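Local coordinates for erythrocyte membrane protein 1 (Plasmodium falciparum, PDB 2XU0) that probably binds host cell-surface receptors as a malaria-parasite adhesin, this chain being its N-terminal NTS-DBL1 region, a rosetting domain implicated in rosette inhibition by heparin, at residues R94-R100 with C139-F145; G200-R204 with V217-L221. The protein carries 10 engineered substitutions. One frame throughout, in Å; residues are numbered along the deposited sequence.

Interaction 1 of 2, residues R94-R100 with C139-F145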
ATOM      1  N   ARG A  94     -13.716  19.174  13.838  1.00 60.96           N
ATOM      2  CA  ARG A  94     -12.954  19.404  12.590  1.00 59.28           C
ATOM      3  C   ARG A  94     -13.309  18.395  11.495  1.00 61.44           C
ATOM      4  O   ARG A  94     -13.870  17.341  11.789  1.00 62.40           O
ATOM      5  CB  ARG A  94     -11.418  19.305  12.806  1.00 58.76           C
ATOM      6  CG  ARG A  94     -10.501  20.583  12.832  1.00 54.21           C
ATOM      7  CD  ARG A  94     -10.932  21.689  11.875  0.50 57.75           C
ATOM      8  NE  ARG A  94     -10.802  21.328  10.458  0.50 54.61           N
ATOM      9  CZ  ARG A  94     -11.446  21.947   9.473  0.50 59.00           C
ATOM     10  NH1 ARG A  94     -12.293  22.932   9.741  0.50 54.52           N
ATOM     11  NH2 ARG A  94     -11.253  21.581   8.214  0.50 37.66           N
ATOM     12  N   LYS A  95     -12.908  18.694  10.245  1.00 55.31           N
ATOM     13  CA  LYS A  95     -13.057  17.862   9.037  1.00 54.19           C
ATOM     14  C   LYS A  95     -11.901  16.783   8.943  1.00 60.24           C
ATOM     15  O   LYS A  95     -10.926  16.914   9.702  1.00 59.73           O
ATOM     16  CB  LYS A  95     -12.990  18.779   7.793  1.00 55.28           C
ATOM     17  CG  LYS A  95     -14.242  19.602   7.498  1.00 64.86           C
ATOM     18  CD  LYS A  95     -15.408  18.797   6.904  1.00 65.35           C
ATOM     19  CE  LYS A  95     -16.728  19.537   6.960  1.00 65.02           C
ATOM     20  NZ  LYS A  95     -17.210  19.735   8.358  1.00 73.15           N
ATOM     21  N   PRO A  96     -11.892  15.847   7.920  1.00 56.71           N
ATOM     22  CA  PRO A  96     -10.834  14.812   7.835  1.00 54.44           C
ATOM     23  C   PRO A  96      -9.487  15.102   7.152  1.00 52.22           C
ATOM     24  O   PRO A  96      -8.480  14.612   7.667  1.00 49.39           O
ATOM     25  CB  PRO A  96     -11.552  13.651   7.121  1.00 56.28           C
ATOM     26  CG  PRO A  96     -13.014  13.994   7.188  1.00 61.56           C
ATOM     27  CD  PRO A  96     -12.980  15.478   7.000  1.00 58.08           C
ATOM     28  N   CYS A  97      -9.443  15.816   5.980  1.00 46.55           N
ATOM     29  CA  CYS A  97      -8.174  16.079   5.253  1.00 45.30           C
ATOM     30  C   CYS A  97      -7.378  17.344   5.651  1.00 52.27           C
ATOM     31  O   CYS A  97      -6.333  17.621   5.051  1.00 53.09           O
ATOM     32  CB  CYS A  97      -8.356  16.007   3.740  1.00 44.20           C
ATOM     33  SG  CYS A  97      -9.115  14.478   3.137  0.50 47.03           S
ATOM     34  N   TYR A  98      -7.872  18.116   6.611  1.00 51.13           N
ATOM     35  CA  TYR A  98      -7.213  19.346   7.057  1.00 52.74           C
ATOM     36  C   TYR A  98      -5.891  19.059   7.748  1.00 55.27           C
ATOM     37  O   TYR A  98      -5.826  18.231   8.664  1.00 52.74           O
ATOM     38  CB  TYR A  98      -8.132  20.166   7.983  1.00 54.86           C
ATOM     39  CG  TYR A  98      -7.468  21.397   8.562  1.00 59.00           C
ATOM     40  CD1 TYR A  98      -7.099  22.466   7.744  1.00 60.99           C
ATOM     41  CD2 TYR A  98      -7.182  21.483   9.923  1.00 60.11           C
ATOM     42  CE1 TYR A  98      -6.484  23.602   8.272  1.00 61.87           C
ATOM     43  CE2 TYR A  98      -6.549  22.606  10.459  1.00 61.11           C
ATOM     44  CZ  TYR A  98      -6.218  23.670   9.631  1.00 67.73           C
ATOM     45  OH  TYR A  98      -5.608  24.782  10.148  1.00 66.92           O
ATOM     46  N   GLY A  99      -4.867  19.781   7.311  1.00 52.53           N
ATOM     47  CA  GLY A  99      -3.516  19.667   7.837  1.00 52.85           C
ATOM     48  C   GLY A  99      -2.729  18.581   7.140  1.00 56.80           C
ATOM     49  O   GLY A  99      -1.517  18.461   7.331  1.00 56.47           O
ATOM     50  N   ARG A 100      -3.412  17.798   6.299  1.00 53.51           N
ATOM     51  CA  ARG A 100      -2.761  16.718   5.584  1.00 52.59           C
ATOM     52  C   ARG A 100      -2.247  17.107   4.236  1.00 56.56           C
ATOM     53  O   ARG A 100      -2.924  17.791   3.467  1.00 56.24           O
ATOM     54  CB  ARG A 100      -3.620  15.452   5.542  1.00 49.39           C
ATOM     55  CG  ARG A 100      -3.482  14.642   6.828  1.00 53.82           C
ATOM     56  CD  ARG A 100      -4.738  14.781   7.619  1.00 48.55           C
ATOM     57  NE  ARG A 100      -4.671  14.148   8.935  1.00 43.75           N
ATOM     58  CZ  ARG A 100      -4.417  14.809  10.058  1.00 56.79           C
ATOM     59  NH1 ARG A 100      -4.094  16.097  10.020  1.00 41.94           N
ATOM     60  NH2 ARG A 100      -4.481  14.189  11.227  1.00 43.72           N
ATOM     61  N   CYS A 139      -6.655  10.885   5.696  1.00 40.86           N
ATOM     62  CA  CYS A 139      -7.632  11.872   6.178  1.00 41.02           C
ATOM     63  C   CYS A 139      -8.368  11.417   7.430  1.00 43.58           C
ATOM     64  O   CYS A 139      -9.550  11.075   7.353  1.00 44.03           O
ATOM     65  CB  CYS A 139      -8.596  12.274   5.065  1.00 41.70           C
ATOM     66  SG  CYS A 139      -7.793  12.996   3.614  0.75 46.31           S
ATOM     67  N   ASP A 140      -7.684  11.460   8.597  1.00 39.08           N
ATOM     68  CA  ASP A 140      -8.178  11.002   9.902  1.00 38.86           C
ATOM     69  C   ASP A 140      -8.404  12.136  10.931  1.00 41.93           C
ATOM     70  O   ASP A 140      -8.751  11.868  12.086  1.00 38.16           O
ATOM     71  CB  ASP A 140      -7.143   9.985  10.487  1.00 41.80           C
ATOM     72  CG  ASP A 140      -5.796  10.592  10.909  1.00 52.87           C
ATOM     73  OD1 ASP A 140      -5.493  11.748  10.500  1.00 53.10           O
ATOM     74  OD2 ASP A 140      -5.020   9.895  11.586  1.00 61.19           O
ATOM     75  N   GLN A 141      -8.188  13.387  10.516  1.00 43.35           N
ATOM     76  CA  GLN A 141      -8.279  14.572  11.372  1.00 43.75           C
ATOM     77  C   GLN A 141      -9.509  14.729  12.264  1.00 48.45           C
ATOM     78  O   GLN A 141      -9.362  15.091  13.434  1.00 48.64           O
ATOM     79  CB  GLN A 141      -7.907  15.827  10.597  1.00 45.56           C
ATOM     80  CG  GLN A 141      -7.165  16.853  11.441  1.00 66.63           C
ATOM     81  CD  GLN A 141      -8.017  18.039  11.810  1.00 81.82           C
ATOM     82  OE1 GLN A 141      -7.904  18.576  12.911  1.00 76.88           O
ATOM     83  NE2 GLN A 141      -8.848  18.504  10.878  1.00 70.36           N
ATOM     84  N   ASN A 142     -10.700  14.348  11.767  1.00 44.80           N
ATOM     85  CA  ASN A 142     -11.957  14.413  12.518  1.00 43.42           C
ATOM     86  C   ASN A 142     -11.988  13.456  13.689  1.00 49.46           C
ATOM     87  O   ASN A 142     -12.686  13.722  14.686  1.00 50.45           O
ATOM     88  CB  ASN A 142     -13.143  14.144  11.582  1.00 43.66           C
ATOM     89  CG  ASN A 142     -13.143  12.777  10.949  1.00 49.34           C
ATOM     90  OD1 ASN A 142     -12.202  12.375  10.239  1.00 43.58           O
ATOM     91  ND2 ASN A 142     -14.197  12.034  11.208  1.00 37.75           N
ATOM     92  N   LEU A 143     -11.223  12.335  13.586  1.00 46.07           N
ATOM     93  CA  LEU A 143     -11.130  11.342  14.655  1.00 45.79           C
ATOM     94  C   LEU A 143     -10.269  11.845  15.826  1.00 48.65           C
ATOM     95  O   LEU A 143     -10.243  11.186  16.860  1.00 47.01           O
ATOM     96  CB  LEU A 143     -10.659   9.957  14.146  1.00 46.27           C
ATOM     97  CG  LEU A 143     -11.442   9.290  12.980  1.00 50.63           C
ATOM     98  CD1 LEU A 143     -10.965   7.860  12.758  1.00 49.95           C
ATOM     99  CD2 LEU A 143     -12.955   9.278  13.244  1.00 51.41           C
ATOM    100  N   GLU A 144      -9.623  13.033  15.694  1.00 47.53           N
ATOM    101  CA  GLU A 144      -8.839  13.662  16.787  1.00 48.90           C
ATOM    102  C   GLU A 144      -9.764  14.458  17.737  1.00 54.73           C
ATOM    103  O   GLU A 144      -9.289  15.080  18.685  1.00 55.59           O
ATOM    104  CB  GLU A 144      -7.759  14.602  16.234  1.00 50.37           C
ATOM    105  CG  GLU A 144      -6.714  13.952  15.339  1.00 59.69           C
ATOM    106  CD  GLU A 144      -5.586  14.875  14.930  1.00 79.19           C
ATOM    107  OE1 GLU A 144      -5.206  15.746  15.746  1.00 92.81           O
ATOM    108  OE2 GLU A 144      -5.087  14.738  13.789  1.00 65.18           O
ATOM    109  N   PHE A 145     -11.093  14.398  17.491  1.00 51.63           N
ATOM    110  CA  PHE A 145     -12.147  15.122  18.202  1.00 51.35           C
ATOM    111  C   PHE A 145     -13.282  14.193  18.608  1.00 57.17           C
ATOM    112  O   PHE A 145     -14.463  14.492  18.395  1.00 57.34           O
ATOM    113  CB  PHE A 145     -12.650  16.285  17.306  1.00 52.69           C
ATOM    114  CG  PHE A 145     -11.537  17.229  16.915  1.00 53.09           C
ATOM    115  CD1 PHE A 145     -11.131  18.247  17.773  1.00 55.46           C
ATOM    116  CD2 PHE A 145     -10.865  17.075  15.710  1.00 54.17           C
ATOM    117  CE1 PHE A 145     -10.074  19.093  17.427  1.00 56.00           C
ATOM    118  CE2 PHE A 145      -9.799  17.907  15.376  1.00 56.95           C
ATOM    119  CZ  PHE A 145      -9.426  18.926  16.226  1.00 55.65           C
TER
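A bend at chi2 (107°) carries the guanidinium of Arg100 over Gln141, and Asp140, whose CG lies between its own backbone N and carbonyl carbon (chi1 69°), turns its carboxylate back to meet it. The grip is side-on and converges on one oxygen: NE of Arg100 lies 3.0 Å and NH2 2.7 Å from OD1 of Asp140, with that oxygen close to the guanidinium plane. The same NH2 donates to OE2 of Glu144 at 2.7 Å, tilted from the plane, so one nitrogen links two carboxylates in a salt-bridge network that probably stabilises both in the ionised form. CB of Gln141 sits 3.7 Å above the centre of the guanidinium.

The two loops are also joined covalently by the Cys97–Cys139 disulfide (SG to SG 2.0 Å), one of the many cystines of this Duffy-binding-like fold. Cys97 opens a type II turn ending at Arg100, which puts disulfide and guanidinium on one short loop. Gln141 N, in a short 3-10 segment, donates to Pro96 O at 3.1 Å. The Gln141 side chain then runs alongside Tyr98, placing NE2 at the edge of the ring. Less certainly, since Arg94 has a second conformer, its CB comes 3.3 Å from CE2 of Phe145. Asn142 OD1 rests 3.4 Å from Pro96 CB, yet its amide is held from outside, by Thr164 and the carbonyl of Asn160 on helix 154-175.

Interaction 2 of 2, residues G200-R204 with V217-L221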
ATOM      1  N   GLY A 200      -9.585   0.430   9.170  1.00 25.87           N
ATOM      2  CA  GLY A 200      -9.954  -0.689  10.043  1.00 26.65           C
ATOM      3  C   GLY A 200      -8.923  -0.911  11.135  1.00 31.40           C
ATOM      4  O   GLY A 200      -9.290  -1.130  12.296  1.00 29.10           O
ATOM      5  N   ASP A 201      -7.614  -0.808  10.776  1.00 28.68           N
ATOM      6  CA  ASP A 201      -6.574  -0.946  11.811  1.00 29.63           C
ATOM      7  C   ASP A 201      -6.543   0.215  12.790  1.00 32.82           C
ATOM      8  O   ASP A 201      -6.275  -0.006  13.964  1.00 32.10           O
ATOM      9  CB  ASP A 201      -5.187  -1.292  11.227  1.00 31.74           C
ATOM     10  CG  ASP A 201      -5.113  -2.739  10.759  1.00 36.10           C
ATOM     11  OD1 ASP A 201      -6.025  -3.531  11.117  1.00 34.67           O
ATOM     12  OD2 ASP A 201      -4.216  -3.055   9.956  1.00 40.32           O
ATOM     13  N   ILE A 202      -6.892   1.442  12.329  1.00 30.11           N
ATOM     14  CA  ILE A 202      -6.942   2.618  13.208  1.00 29.54           C
ATOM     15  C   ILE A 202      -8.110   2.429  14.189  1.00 33.95           C
ATOM     16  O   ILE A 202      -7.927   2.538  15.399  1.00 33.96           O
ATOM     17  CB  ILE A 202      -7.050   3.962  12.400  1.00 31.77           C
ATOM     18  CG1 ILE A 202      -5.769   4.240  11.564  1.00 30.49           C
ATOM     19  CG2 ILE A 202      -7.345   5.125  13.348  1.00 32.33           C
ATOM     20  CD1 ILE A 202      -5.967   5.222  10.371  1.00 28.10           C
ATOM     21  N   VAL A 203      -9.292   2.103  13.647  1.00 30.08           N
ATOM     22  CA  VAL A 203     -10.494   1.849  14.420  1.00 31.00           C
ATOM     23  C   VAL A 203     -10.232   0.770  15.459  1.00 34.41           C
ATOM     24  O   VAL A 203     -10.608   0.949  16.613  1.00 35.20           O
ATOM     25  CB  VAL A 203     -11.701   1.505  13.500  1.00 34.42           C
ATOM     26  CG1 VAL A 203     -12.866   0.916  14.295  1.00 34.37           C
ATOM     27  CG2 VAL A 203     -12.159   2.735  12.717  1.00 34.54           C
ATOM     28  N   ARG A 204      -9.573  -0.325  15.070  1.00 30.29           N
ATOM     29  CA  ARG A 204      -9.305  -1.465  15.975  1.00 30.25           C
ATOM     30  C   ARG A 204      -8.139  -1.273  16.939  1.00 35.09           C
ATOM     31  O   ARG A 204      -7.953  -2.092  17.833  1.00 35.02           O
ATOM     32  CB  ARG A 204      -9.161  -2.780  15.171  1.00 30.49           C
ATOM     33  CG  ARG A 204     -10.500  -3.260  14.550  1.00 36.11           C
ATOM     34  CD  ARG A 204     -10.356  -4.398  13.554  1.00 30.91           C
ATOM     35  NE  ARG A 204      -9.531  -4.033  12.398  1.00 35.03           N
ATOM     36  CZ  ARG A 204      -9.356  -4.787  11.313  1.00 35.66           C
ATOM     37  NH1 ARG A 204      -9.978  -5.958  11.199  1.00 25.58           N
ATOM     38  NH2 ARG A 204      -8.560  -4.381  10.341  1.00 27.57           N
ATOM     39  N   VAL A 217      -6.053  10.451  17.907  1.00 30.53           N
ATOM     40  CA  VAL A 217      -7.047   9.551  17.288  1.00 28.49           C
ATOM     41  C   VAL A 217      -7.277   8.368  18.191  1.00 33.02           C
ATOM     42  O   VAL A 217      -8.417   8.097  18.529  1.00 36.03           O
ATOM     43  CB  VAL A 217      -6.672   9.103  15.833  1.00 30.14           C
ATOM     44  CG1 VAL A 217      -7.638   8.025  15.333  1.00 29.11           C
ATOM     45  CG2 VAL A 217      -6.660  10.279  14.873  1.00 28.95           C
ATOM     46  N   GLN A 218      -6.192   7.703  18.649  1.00 31.01           N
ATOM     47  CA  GLN A 218      -6.286   6.521  19.519  1.00 30.93           C
ATOM     48  C   GLN A 218      -6.872   6.800  20.881  1.00 38.70           C
ATOM     49  O   GLN A 218      -7.691   6.012  21.378  1.00 38.91           O
ATOM     50  CB  GLN A 218      -4.940   5.796  19.635  1.00 31.86           C
ATOM     51  CG  GLN A 218      -4.549   5.075  18.352  1.00 34.43           C
ATOM     52  CD  GLN A 218      -5.634   4.139  17.838  1.00 37.83           C
ATOM     53  OE1 GLN A 218      -6.225   3.341  18.572  1.00 39.94           O
ATOM     54  NE2 GLN A 218      -5.884   4.178  16.557  1.00 32.45           N
ATOM     55  N   LYS A 219      -6.466   7.925  21.485  1.00 37.23           N
ATOM     56  CA  LYS A 219      -6.969   8.323  22.800  1.00 38.19           C
ATOM     57  C   LYS A 219      -8.461   8.622  22.752  1.00 43.84           C
ATOM     58  O   LYS A 219      -9.182   8.185  23.646  1.00 43.74           O
ATOM     59  CB  LYS A 219      -6.137   9.476  23.378  1.00 41.57           C
ATOM     60  CG  LYS A 219      -4.726   8.988  23.656  1.00 54.63           C
ATOM     61  CD  LYS A 219      -3.810   9.976  24.334  1.00 68.49           C
ATOM     62  CE  LYS A 219      -2.389   9.451  24.289  1.00 76.95           C
ATOM     63  NZ  LYS A 219      -2.166   8.303  25.215  1.00 83.71           N
ATOM     64  N   GLY A 220      -8.913   9.267  21.665  1.00 41.56           N
ATOM     65  CA  GLY A 220     -10.325   9.543  21.432  1.00 41.34           C
ATOM     66  C   GLY A 220     -11.115   8.263  21.276  1.00 44.83           C
ATOM     67  O   GLY A 220     -12.155   8.088  21.918  1.00 45.21           O
ATOM     68  N   LEU A 221     -10.571   7.320  20.486  1.00 40.27           N
ATOM     69  CA  LEU A 221     -11.187   6.012  20.238  1.00 38.68           C
ATOM     70  C   LEU A 221     -11.318   5.181  21.498  1.00 42.62           C
ATOM     71  O   LEU A 221     -12.368   4.589  21.704  1.00 41.59           O
ATOM     72  CB  LEU A 221     -10.456   5.231  19.131  1.00 37.69           C
ATOM     73  CG  LEU A 221     -10.736   5.686  17.716  1.00 40.58           C
ATOM     74  CD1 LEU A 221      -9.693   5.159  16.754  1.00 39.17           C
ATOM     75  CD2 LEU A 221     -12.126   5.263  17.273  1.00 40.29           C
TER
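The side-chain amide of Gln218 meets Ile202 through its nitrogen edge: NE2 donates to Ile202 O at 2.9 Å, with the acceptor almost exactly in the amide plane and the N-H pointing nearly straight at it (175°). Relative to the Ile202 carbonyl plane the donor is tilted by 23°. To one side of the amide plane, CD1 of Leu221 approaches NE2 at 3.9 Å, and the same methyl comes 3.4 Å from Ile202 O, so that carbonyl is lined by a hydrogen bond and by hydrocarbon. At the other edge of the amide, OE1 accepts from Arg253 of helix 249-268, which also donates to Val203 O. With both ends of the amide engaged, its rotation is fixed.

A bend at chi2 folds the Gln218 chain toward the neighbouring helix. Beside the polar bond, CG2 of Ile202 lies 3.5 Å from CG1 of Val217 and 4.1 Å from CD1 of Leu221, a small apolar patch formed by one branch of the isoleucine. Val203 turns from this patch toward Val161, Trp256 and Trp257. Further round the helix, Arg204 pairs with Asp201 in a salt bridge whose hydrogen bond is weak, and makes cation-pi contacts with Trp257 and Tyr308.

The N-to-C directions of the two short segments differ by 54° and their axes come within 10.0 Å, with Ile202, Val217, Gln218 and Leu221 filling the interface. Helices 186-204 and 216-231, consecutive in the chain and joined by a loop, pack here as neighbours within the helical Duffy-binding-like domain.

From the N terminus, interaction 1 comes first: residues 94-100 pair with 139-145 and close a long, mostly irregular excursion that contains helix 133-136, the Cys113–Cys130 disulfide and the magnesium-binding residues Ser115, Ile118 and Asn121. The chain then passes through helix 154-175 and enters helix 186-204, whose C-terminal part meets helix 216-231 in interaction 2, closing a much shorter connection. The two contacts lie in series, neither nested nor crossed, with centres about 13 Å apart. They touch at Val217, where the methyls CG1 and CG2 pack against Asp140, Leu143 and Glu144. The disulfide-linked loops are thereby laid against the helical body, and helix 154-175 contributes side chains to both contacts.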